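Local coordinates for protein 3-phosphoshikimate 1-carboxyvinyltransferase (PDB 7M0O) that probably catalyses transfer of the enolpyruvyl group of phosphoenolpyruvate to the 5-hydroxyl of shikimate-3-phosphate, the sixth step of chorismate biosynthesis, at residues Q155-L160 with P182-T187. Sequence-based numbering, arbitrary orientation.
Sequences QYLTAL and PYVEIT
Q155 meets Y183 through its aliphatic stem: CG lies 3.4 Å from Y183 OH, while the amide plane is tilted only 20° from the ring plane. That phenol reaches the neighbouring helix because Y183 CG is anti to its backbone N (chi1 -165°). Two residues on, L157 makes the apolar part of the interface, its CD2 resting 3.8 Å from V184 CG1. T158 buries the largest area of any residue in the contact, 72 Å². Its OG1 comes to the edge of the Y183 ring, near the ring plane and 3.0 Å from CE2, and shares a hydrogen bond of 2.8 Å with T187 OG1, in which either hydroxyl could donate. Its methyl, CG2, packs 3.9 Å from T187 CG2. Helices 155-163 and 182-193 run nearly parallel here, with segment axes 10.1 Å apart and inclined by 21°, and the closest CA pair is T158 and T187. Helix 8-20 adds R13, which hydrogen-bonds T187 OG1 through NE and makes a cation-pi contact with Y183. Since Q155 and R13 are both predicted to bind shikimate-3-phosphate, the buried threonine pair and the tyrosine would form a second shell behind the predicted substrate site, consistent with a polar network that holds the R13 guanidinium in position.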
loop_
_atom_site.group_PDB
_atom_site.type_symbol
_atom_site.label_atom_id
_atom_site.label_comp_id
_atom_site.label_asym_id
_atom_site.label_seq_id
_atom_site.Cartn_x
_atom_site.Cartn_y
_atom_site.Cartn_z
ATOM N N GLN A 155 4.049 9.318 -4.045
ATOM C CA GLN A 155 5.057 9.368 -2.991
ATOM C C GLN A 155 5.666 10.754 -2.818
ATOM O O GLN A 155 6.201 11.035 -1.744
ATOM C CB GLN A 155 6.164 8.344 -3.260
ATOM C CG GLN A 155 5.951 7.019 -2.533
ATOM C CD GLN A 155 7.074 6.025 -2.766
ATOM O OE1 GLN A 155 8.184 6.205 -2.278
ATOM N NE2 GLN A 155 6.787 4.969 -3.524
ATOM N N TYR A 156 5.603 11.620 -3.842
ATOM C CA TYR A 156 6.226 12.940 -3.733
ATOM C C TYR A 156 5.406 13.867 -2.851
ATOM O O TYR A 156 5.963 14.574 -2.003
ATOM C CB TYR A 156 6.416 13.572 -5.119
ATOM C CG TYR A 156 7.239 12.724 -6.067
ATOM C CD1 TYR A 156 8.332 12.004 -5.610
ATOM C CD2 TYR A 156 6.895 12.618 -7.408
ATOM C CE1 TYR A 156 9.077 11.209 -6.466
ATOM C CE2 TYR A 156 7.642 11.828 -8.281
ATOM C CZ TYR A 156 8.730 11.124 -7.795
ATOM O OH TYR A 156 9.469 10.332 -8.639
ATOM N N LEU A 157 4.084 13.894 -3.037
ATOM C CA LEU A 157 3.254 14.680 -2.133
ATOM C C LEU A 157 3.377 14.162 -0.706
ATOM O O LEU A 157 3.486 14.951 0.246
ATOM C CB LEU A 157 1.796 14.664 -2.609
ATOM C CG LEU A 157 0.831 15.347 -1.638
ATOM C CD1 LEU A 157 1.232 16.809 -1.382
ATOM C CD2 LEU A 157 -0.611 15.261 -2.136
ATOM N N THR A 158 3.405 12.838 -0.539
ATOM C CA THR A 158 3.445 12.280 0.807
ATOM C C THR A 158 4.768 12.589 1.504
ATOM O O THR A 158 4.785 12.904 2.702
ATOM C CB THR A 158 3.165 10.775 0.725
ATOM O OG1 THR A 158 1.749 10.585 0.604
ATOM C CG2 THR A 158 3.691 10.027 1.933
ATOM N N ALA A 159 5.877 12.568 0.760
ATOM C CA ALA A 159 7.161 12.999 1.315
ATOM C C ALA A 159 7.115 14.454 1.806
ATOM O O ALA A 159 7.611 14.756 2.901
ATOM C CB ALA A 159 8.268 12.819 0.270
ATOM N N LEU A 160 6.516 15.361 1.020
ATOM C CA LEU A 160 6.418 16.761 1.442
ATOM C C LEU A 160 5.496 16.922 2.647
ATOM O O LEU A 160 5.803 17.686 3.573
ATOM C CB LEU A 160 5.926 17.633 0.285
ATOM C CG LEU A 160 6.943 17.900 -0.822
ATOM C CD1 LEU A 160 6.314 18.741 -1.920
ATOM C CD2 LEU A 160 8.216 18.563 -0.261
ATOM N N PRO A 182 -7.099 8.281 -2.130
ATOM C CA PRO A 182 -6.997 7.502 -0.881
ATOM C C PRO A 182 -5.612 7.540 -0.259
ATOM O O PRO A 182 -5.490 7.506 0.972
ATOM C CB PRO A 182 -7.367 6.075 -1.323
ATOM C CG PRO A 182 -8.104 6.245 -2.627
ATOM C CD PRO A 182 -7.501 7.452 -3.279
ATOM N N TYR A 183 -4.569 7.601 -1.088
ATOM C CA TYR A 183 -3.197 7.604 -0.595
ATOM C C TYR A 183 -2.945 8.804 0.305
ATOM O O TYR A 183 -2.313 8.683 1.363
ATOM C CB TYR A 183 -2.235 7.602 -1.787
ATOM C CG TYR A 183 -0.802 7.247 -1.485
ATOM C CD1 TYR A 183 -0.333 5.945 -1.640
ATOM C CD2 TYR A 183 0.099 8.222 -1.074
ATOM C CE1 TYR A 183 0.996 5.623 -1.372
ATOM C CE2 TYR A 183 1.419 7.914 -0.804
ATOM C CZ TYR A 183 1.864 6.615 -0.950
ATOM O OH TYR A 183 3.177 6.322 -0.683
ATOM N N VAL A 184 -3.463 9.971 -0.078
ATOM C CA VAL A 184 -3.216 11.132 0.766
ATOM C C VAL A 184 -3.983 11.025 2.084
ATOM O O VAL A 184 -3.474 11.443 3.130
ATOM C CB VAL A 184 -3.528 12.443 0.009
ATOM C CG1 VAL A 184 -2.962 12.390 -1.405
ATOM C CG2 VAL A 184 -5.019 12.750 0.003
ATOM N N GLU A 185 -5.190 10.439 2.088
ATOM C CA GLU A 185 -5.909 10.365 3.359
ATOM C C GLU A 185 -5.213 9.430 4.343
ATOM O O GLU A 185 -5.253 9.678 5.553
ATOM C CB GLU A 185 -7.358 9.918 3.157
ATOM C CG GLU A 185 -8.249 10.108 4.403
ATOM C CD GLU A 185 -7.793 11.243 5.328
ATOM O OE1 GLU A 185 -7.454 10.966 6.505
ATOM O OE2 GLU A 185 -7.808 12.420 4.891
ATOM N N ILE A 186 -4.583 8.360 3.849
ATOM C CA ILE A 186 -3.804 7.481 4.723
ATOM C C ILE A 186 -2.615 8.230 5.317
ATOM O O ILE A 186 -2.307 8.084 6.511
ATOM C CB ILE A 186 -3.355 6.223 3.956
ATOM C CG1 ILE A 186 -4.582 5.390 3.572
ATOM C CG2 ILE A 186 -2.345 5.383 4.777
ATOM C CD1 ILE A 186 -4.250 4.295 2.604
ATOM N N THR A 187 -1.926 9.043 4.504
ATOM C CA THR A 187 -0.795 9.802 5.036
ATOM C C THR A 187 -1.252 10.752 6.137
ATOM O O THR A 187 -0.610 10.853 7.190
ATOM C CB THR A 187 -0.087 10.580 3.928
ATOM O OG1 THR A 187 0.415 9.686 2.928
ATOM C CG2 THR A 187 1.083 11.384 4.505
#